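Local coordinates for protein inorganic pyrophosphatase (Shewanella sp. AS-11, PDB 6LL8) that probably hydrolyses inorganic diphosphate to two phosphate ions with the help of divalent metal ions bound at its active site, at residues I237-K241 / L264-D268; K258-L264 / R285-V291. All coordinates share one frame; numbering follows the deposited sequence.

Interaction 1. Residues I237-K241 / L264-D268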
loop_
_atom_site.group_PDB
_atom_site.type_symbol
_atom_site.label_atom_id
_atom_site.label_comp_id
_atom_site.label_asym_id
_atom_site.label_seq_id
_atom_site.Cartn_x
_atom_site.Cartn_y
_atom_site.Cartn_z
ATOM N N ILE A 237 10.564 -10.840 13.281
ATOM C CA ILE A 237 10.148 -11.447 11.993
ATOM C C ILE A 237 10.269 -12.972 12.071
ATOM O O ILE A 237 9.481 -13.658 11.429
ATOM C CB ILE A 237 10.828 -10.850 10.770
ATOM C CG1 ILE A 237 12.340 -11.061 10.753
ATOM C CG2 ILE A 237 10.442 -9.394 10.620
ATOM C CD1 ILE A 237 12.980 -10.613 9.451
ATOM N N ALA A 238 11.227 -13.517 12.830
ATOM C CA ALA A 238 11.329 -14.981 12.996
ATOM C C ALA A 238 10.079 -15.482 13.719
ATOM O O ALA A 238 9.547 -16.523 13.344
ATOM C CB ALA A 238 12.569 -15.339 13.762
ATOM N N LYS A 239 9.608 -14.784 14.749
ATOM C CA LYS A 239 8.369 -15.160 15.462
ATOM C C LYS A 239 7.187 -15.082 14.503
ATOM O O LYS A 239 6.381 -16.007 14.478
ATOM C CB LYS A 239 8.140 -14.255 16.666
ATOM C CG LYS A 239 9.108 -14.428 17.822
ATOM C CD LYS A 239 8.785 -13.517 19.011
ATOM C CE LYS A 239 9.903 -13.355 20.018
ATOM N NZ LYS A 239 10.287 -14.646 20.631
ATOM N N LEU A 240 7.092 -13.998 13.729
ATOM C CA LEU A 240 5.955 -13.830 12.813
ATOM C C LEU A 240 5.935 -14.943 11.775
ATOM O O LEU A 240 4.854 -15.406 11.395
ATOM C CB LEU A 240 6.054 -12.445 12.169
ATOM C CG LEU A 240 4.878 -12.044 11.299
ATOM C CD1 LEU A 240 3.555 -12.065 12.046
ATOM C CD2 LEU A 240 5.144 -10.661 10.746
ATOM N N LYS A 241 7.093 -15.377 11.302
ATOM C CA LYS A 241 7.207 -16.468 10.326
ATOM C C LYS A 241 6.503 -17.702 10.895
ATOM O O LYS A 241 5.715 -18.364 10.215
ATOM C CB LYS A 241 8.669 -16.740 9.998
ATOM C CG LYS A 241 8.885 -17.900 9.039
ATOM C CD LYS A 241 10.335 -18.147 8.812
ATOM C CE LYS A 241 10.587 -19.323 7.898
ATOM N NZ LYS A 241 10.231 -20.621 8.534
ATOM N N LEU A 264 15.744 -7.303 5.701
ATOM C CA LEU A 264 15.916 -8.324 6.750
ATOM C C LEU A 264 15.148 -9.557 6.285
ATOM O O LEU A 264 13.972 -9.410 5.879
ATOM C CB LEU A 264 15.399 -7.826 8.095
ATOM C CG LEU A 264 15.901 -6.463 8.562
ATOM C CD1 LEU A 264 15.320 -6.111 9.926
ATOM C CD2 LEU A 264 17.402 -6.382 8.576
ATOM N N VAL A 265 15.744 -10.747 6.367
ATOM C CA VAL A 265 15.175 -11.955 5.755
ATOM C C VAL A 265 15.191 -13.094 6.758
ATOM O O VAL A 265 16.281 -13.447 7.271
ATOM C CB VAL A 265 15.991 -12.353 4.509
ATOM C CG1 VAL A 265 15.447 -13.629 3.873
ATOM C CG2 VAL A 265 16.066 -11.218 3.493
ATOM N N VAL A 266 14.063 -13.745 6.920
ATOM C CA VAL A 266 13.990 -15.104 7.512
ATOM C C VAL A 266 13.225 -15.980 6.540
ATOM O O VAL A 266 12.165 -15.585 6.092
ATOM C CB VAL A 266 13.371 -15.091 8.919
ATOM C CG1 VAL A 266 14.287 -14.361 9.876
ATOM C CG2 VAL A 266 11.990 -14.474 8.952
ATOM N N SER A 267 13.810 -17.082 6.122
ATOM C CA SER A 267 13.225 -17.863 5.016
ATOM C C SER A 267 13.561 -19.335 5.155
ATOM O O SER A 267 14.687 -19.674 5.516
ATOM C CB SER A 267 13.752 -17.351 3.711
ATOM O OG SER A 267 13.156 -18.008 2.610
ATOM N N ASP A 268 12.641 -20.156 4.725
ATOM C CA ASP A 268 12.900 -21.591 4.488
ATOM C C ASP A 268 13.908 -21.807 3.360
ATOM O O ASP A 268 14.449 -22.918 3.292
ATOM C CB ASP A 268 11.587 -22.324 4.225
ATOM C CG ASP A 268 10.709 -22.462 5.457
ATOM O OD1 ASP A 268 11.210 -22.305 6.587
ATOM O OD2 ASP A 268 9.518 -22.766 5.292
#

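Interaction 2. Residues K258-L264 / R285-V291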
loop_
_atom_site.group_PDB
_atom_site.type_symbol
_atom_site.label_atom_id
_atom_site.label_comp_id
_atom_site.label_asym_id
_atom_site.label_seq_id
_atom_site.Cartn_x
_atom_site.Cartn_y
_atom_site.Cartn_z
ATOM N N LYS A 258 18.564 8.114 0.510
ATOM C CA LYS A 258 19.553 7.230 -0.174
ATOM C C LYS A 258 18.892 6.548 -1.373
ATOM O O LYS A 258 19.592 6.044 -2.263
ATOM C CB LYS A 258 20.064 6.103 0.750
ATOM C CG LYS A 258 20.928 6.539 1.929
ATOM C CD LYS A 258 21.235 5.379 2.892
ATOM C CE LYS A 258 22.002 5.840 4.115
ATOM N NZ LYS A 258 21.367 7.029 4.752
ATOM N N GLU A 259 17.573 6.418 -1.321
ATOM C CA GLU A 259 16.784 5.678 -2.321
ATOM C C GLU A 259 17.267 4.232 -2.408
ATOM O O GLU A 259 17.546 3.712 -3.499
ATOM C CB GLU A 259 16.798 6.365 -3.677
ATOM C CG GLU A 259 16.239 7.777 -3.623
ATOM C CD GLU A 259 16.059 8.499 -4.935
ATOM O OE1 GLU A 259 16.138 7.841 -5.964
ATOM O OE2 GLU A 259 15.929 9.733 -4.905
ATOM N N GLY A 260 17.277 3.542 -1.293
ATOM C CA GLY A 260 17.582 2.109 -1.251
ATOM C C GLY A 260 17.025 1.492 0.005
ATOM O O GLY A 260 16.505 2.220 0.888
ATOM N N SER A 261 17.101 0.171 0.091
ATOM C CA SER A 261 16.509 -0.558 1.226
ATOM C C SER A 261 17.485 -1.575 1.770
ATOM O O SER A 261 18.121 -2.289 0.981
ATOM C CB SER A 261 15.240 -1.290 0.800
ATOM O OG SER A 261 14.226 -0.405 0.347
ATOM N N GLU A 262 17.487 -1.728 3.089
ATOM C CA GLU A 262 18.082 -2.921 3.700
ATOM C C GLU A 262 16.955 -3.920 3.904
ATOM O O GLU A 262 15.968 -3.559 4.566
ATOM C CB GLU A 262 18.763 -2.558 5.012
ATOM C CG GLU A 262 19.448 -3.768 5.609
ATOM C CD GLU A 262 20.277 -3.526 6.831
ATOM O OE1 GLU A 262 19.763 -2.895 7.728
ATOM O OE2 GLU A 262 21.397 -4.030 6.872
ATOM N N MET A 263 17.110 -5.122 3.418
ATOM C CA MET A 263 16.107 -6.158 3.623
ATOM C C MET A 263 16.574 -7.112 4.695
ATOM O O MET A 263 17.664 -7.663 4.604
ATOM C CB MET A 263 15.843 -6.927 2.334
ATOM C CG MET A 263 14.726 -7.946 2.454
ATOM S SD MET A 263 14.521 -8.982 0.991
ATOM C CE MET A 263 13.502 -7.897 -0.006
ATOM N N LEU A 264 15.744 -7.303 5.701
ATOM C CA LEU A 264 15.916 -8.324 6.750
ATOM C C LEU A 264 15.148 -9.557 6.285
ATOM O O LEU A 264 13.972 -9.410 5.879
ATOM C CB LEU A 264 15.399 -7.826 8.095
ATOM C CG LEU A 264 15.901 -6.463 8.562
ATOM C CD1 LEU A 264 15.320 -6.111 9.926
ATOM C CD2 LEU A 264 17.402 -6.382 8.576
ATOM N N ARG A 285 20.679 -10.266 6.295
ATOM C CA ARG A 285 20.510 -8.876 5.838
ATOM C C ARG A 285 21.107 -8.731 4.458
ATOM O O ARG A 285 22.170 -9.339 4.147
ATOM C CB ARG A 285 21.207 -7.901 6.784
ATOM C CG ARG A 285 20.805 -8.071 8.237
ATOM C CD ARG A 285 21.399 -6.949 9.037
ATOM N NE ARG A 285 21.131 -7.121 10.447
ATOM C CZ ARG A 285 21.724 -6.450 11.420
ATOM N NH1 ARG A 285 22.633 -5.533 11.144
ATOM N NH2 ARG A 285 21.420 -6.712 12.680
ATOM N N VAL A 286 20.502 -7.871 3.655
ATOM C CA VAL A 286 21.089 -7.525 2.341
ATOM C C VAL A 286 20.746 -6.071 2.033
ATOM O O VAL A 286 19.586 -5.653 2.209
ATOM C CB VAL A 286 20.653 -8.495 1.222
ATOM C CG1 VAL A 286 19.153 -8.516 0.988
ATOM C CG2 VAL A 286 21.388 -8.200 -0.082
ATOM N N TRP A 287 21.688 -5.322 1.517
ATOM C CA TRP A 287 21.468 -3.942 1.043
ATOM C C TRP A 287 21.110 -3.989 -0.423
ATOM O O TRP A 287 21.833 -4.594 -1.246
ATOM C CB TRP A 287 22.706 -3.069 1.251
ATOM C CG TRP A 287 22.514 -1.699 0.699
ATOM C CD1 TRP A 287 23.089 -1.201 -0.433
ATOM C CD2 TRP A 287 21.590 -0.690 1.144
ATOM N NE1 TRP A 287 22.630 0.058 -0.685
ATOM C CE2 TRP A 287 21.736 0.423 0.284
ATOM C CE3 TRP A 287 20.735 -0.574 2.242
ATOM C CZ2 TRP A 287 20.998 1.591 0.434
ATOM C CZ3 TRP A 287 20.012 0.596 2.398
ATOM C CH2 TRP A 287 20.137 1.665 1.505
ATOM N N LEU A 288 19.968 -3.394 -0.736
ATOM C CA LEU A 288 19.389 -3.355 -2.090
ATOM C C LEU A 288 19.402 -1.908 -2.557
ATOM O O LEU A 288 18.442 -1.154 -2.374
ATOM C CB LEU A 288 17.986 -3.951 -2.104
ATOM C CG LEU A 288 17.895 -5.393 -1.587
ATOM C CD1 LEU A 288 16.437 -5.812 -1.518
ATOM C CD2 LEU A 288 18.700 -6.352 -2.443
ATOM N N ASP A 289 20.494 -1.517 -3.182
ATOM C CA ASP A 289 20.656 -0.166 -3.737
ATOM C C ASP A 289 19.502 0.109 -4.706
ATOM O O ASP A 289 19.172 -0.766 -5.514
ATOM C CB ASP A 289 22.004 -0.072 -4.438
ATOM C CG ASP A 289 22.232 1.256 -5.097
ATOM O OD1 ASP A 289 22.529 2.172 -4.368
ATOM O OD2 ASP A 289 22.013 1.338 -6.349
ATOM N N GLY A 290 18.943 1.320 -4.654
ATOM C CA GLY A 290 17.924 1.752 -5.613
ATOM C C GLY A 290 16.535 1.229 -5.303
ATOM O O GLY A 290 15.592 1.676 -5.975
ATOM N N VAL A 291 16.360 0.335 -4.334
ATOM C CA VAL A 291 15.042 -0.281 -4.111
ATOM C C VAL A 291 14.212 0.600 -3.202
ATOM O O VAL A 291 14.528 0.806 -2.011
ATOM C CB VAL A 291 15.186 -1.708 -3.591
ATOM C CG1 VAL A 291 13.839 -2.251 -3.154
ATOM C CG2 VAL A 291 15.804 -2.573 -4.657
HETATM O O HOH W 1 20.354 3.170 -2.898
HETATM O O HOH W 2 23.159 -3.898 8.784
#

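Interaction 1. Residues I237-K241 / L264-D268
Ile237 and Lys241, one helical turn apart, hold Val266 between them where helix 230-243 lies on one face of the mixed sheet of the DHHA2 domain, an α/β layer contact. The helix runs roughly along strand 260-267, the axes of the short segments 8.7 Å apart. Val266 points at the helix and is the strand side chain that the helix covers most. It is modelled in two conformers; in the one described, its CG2 settles against the helix backbone, 3.6 Å from Ile237 O, while CG1 meets the flank of the Ile237 side chain and lies more loosely beside Ala238 CB. Ile237 crosses this valine on a slant. Its CG1 occupies the crowded position between backbone N and carbonyl carbon (chi1 63°), which sends the chain out toward the strand, and the terminal CD1 then meets Leu264 at about a right angle, 3.9 Å from Leu264 CB. Val199 of helix 195-199 and Val249 of the adjacent strand also touch Ile237, so the branch sits in a buried apolar layer. Val265 and Ser267 point to the other face of the sheet, where helix 272-277 lies and the Ser267 hydroxyl bonds to Ser248.

Toward the strand's C-terminal end the chemistry becomes polar. With CG turned away from the backbone N (chi1 177°), the Lys241 chain stays extended, passing its CD over Val266 CG2 at 4.0 Å before a bend at the last torsion turns the amine to the exposed Asp268. This salt bridge uses one carboxylate oxygen: Lys241 NZ lies 2.8 Å from Asp268 OD1, approaching 41° above the carboxylate plane, while Asp268 OD2 remains 4.0 Å from that same nitrogen.

Interaction 2. Residues K258-L264 / R285-V291
Ser261 and Leu288 exchange two backbone hydrogen bonds as an antiparallel hydrogen-bonded pair, with Leu288 N 2.8 Å from Ser261 O and Ser261 N 3.1 Å from Leu288 O. The next such pair, Met263 with Val286, continues the ladder that joins edge strand 285-289 to strand 260-267. Leu288 O has a second donor, Val291 N, arriving on the opposite face of its carbonyl plane and closing a type II turn. This turn brings Val291 O within 2.7 Å of Ser261 OG; the hydroxyl also bonds to Thr254, so it ties together strands 248-255 and 260-267 and the turn after strand 285-289.

On the Glu262 face, Trp287 CG stands anti to the backbone N (chi1 177°), and the indole lies back over the neighbouring strand. Ser261 O sits 3.3 Å above one ring face, offset toward the rim, while Glu262 CB meets the ring edge in plane. Gly260, part of a G1 bulge with Glu259, has no side chain and lets Trp287 CH2 come to 3.5 Å from Gly260 C. Glu262 and Arg285 cross obliquely, their planes 71° apart and their charges bridged by a water between Glu262 OE2 and Arg285 NH1; Glu262 is salt-bridged to Lys230 and Arg285 to Glu234. The Arg285 chain lies alongside Leu264, pointing the same way, with Arg285 CG against Leu264 CD2.

On the face of Ser261 and Val286, Met263 bends at its last torsion to put CE 3.9 Å from Leu288 CD1, and also packs on Val298 of helix 294-307. Backbone bonds thus fix the register, while the Ser261 hydroxyl holds the turn to the sheet.

In the fold
Strand 260-267 serves both contacts, which meet at Leu264: interaction 2 joins it laterally to the edge strand 285-289, and interaction 1 covers its later half with helix 230-243. Both lie in the DHHA2 domain, away from the metal and imidodiphosphate sites, with centres about 17 Å apart. Each is partly buried. Interaction 1 depends on apolar side chains and ends in a surface salt bridge, with no backbone bonds across it; interaction 2 buries about twice the area and rests on a backbone ladder, with an exposed indole and charged groups on one face, and mainly apolar residues beside the Ser261 hydroxyl on the other. Helix 230-243 touches both, since its Lys230 and Glu234 pair with Glu262 and Arg285, respectively.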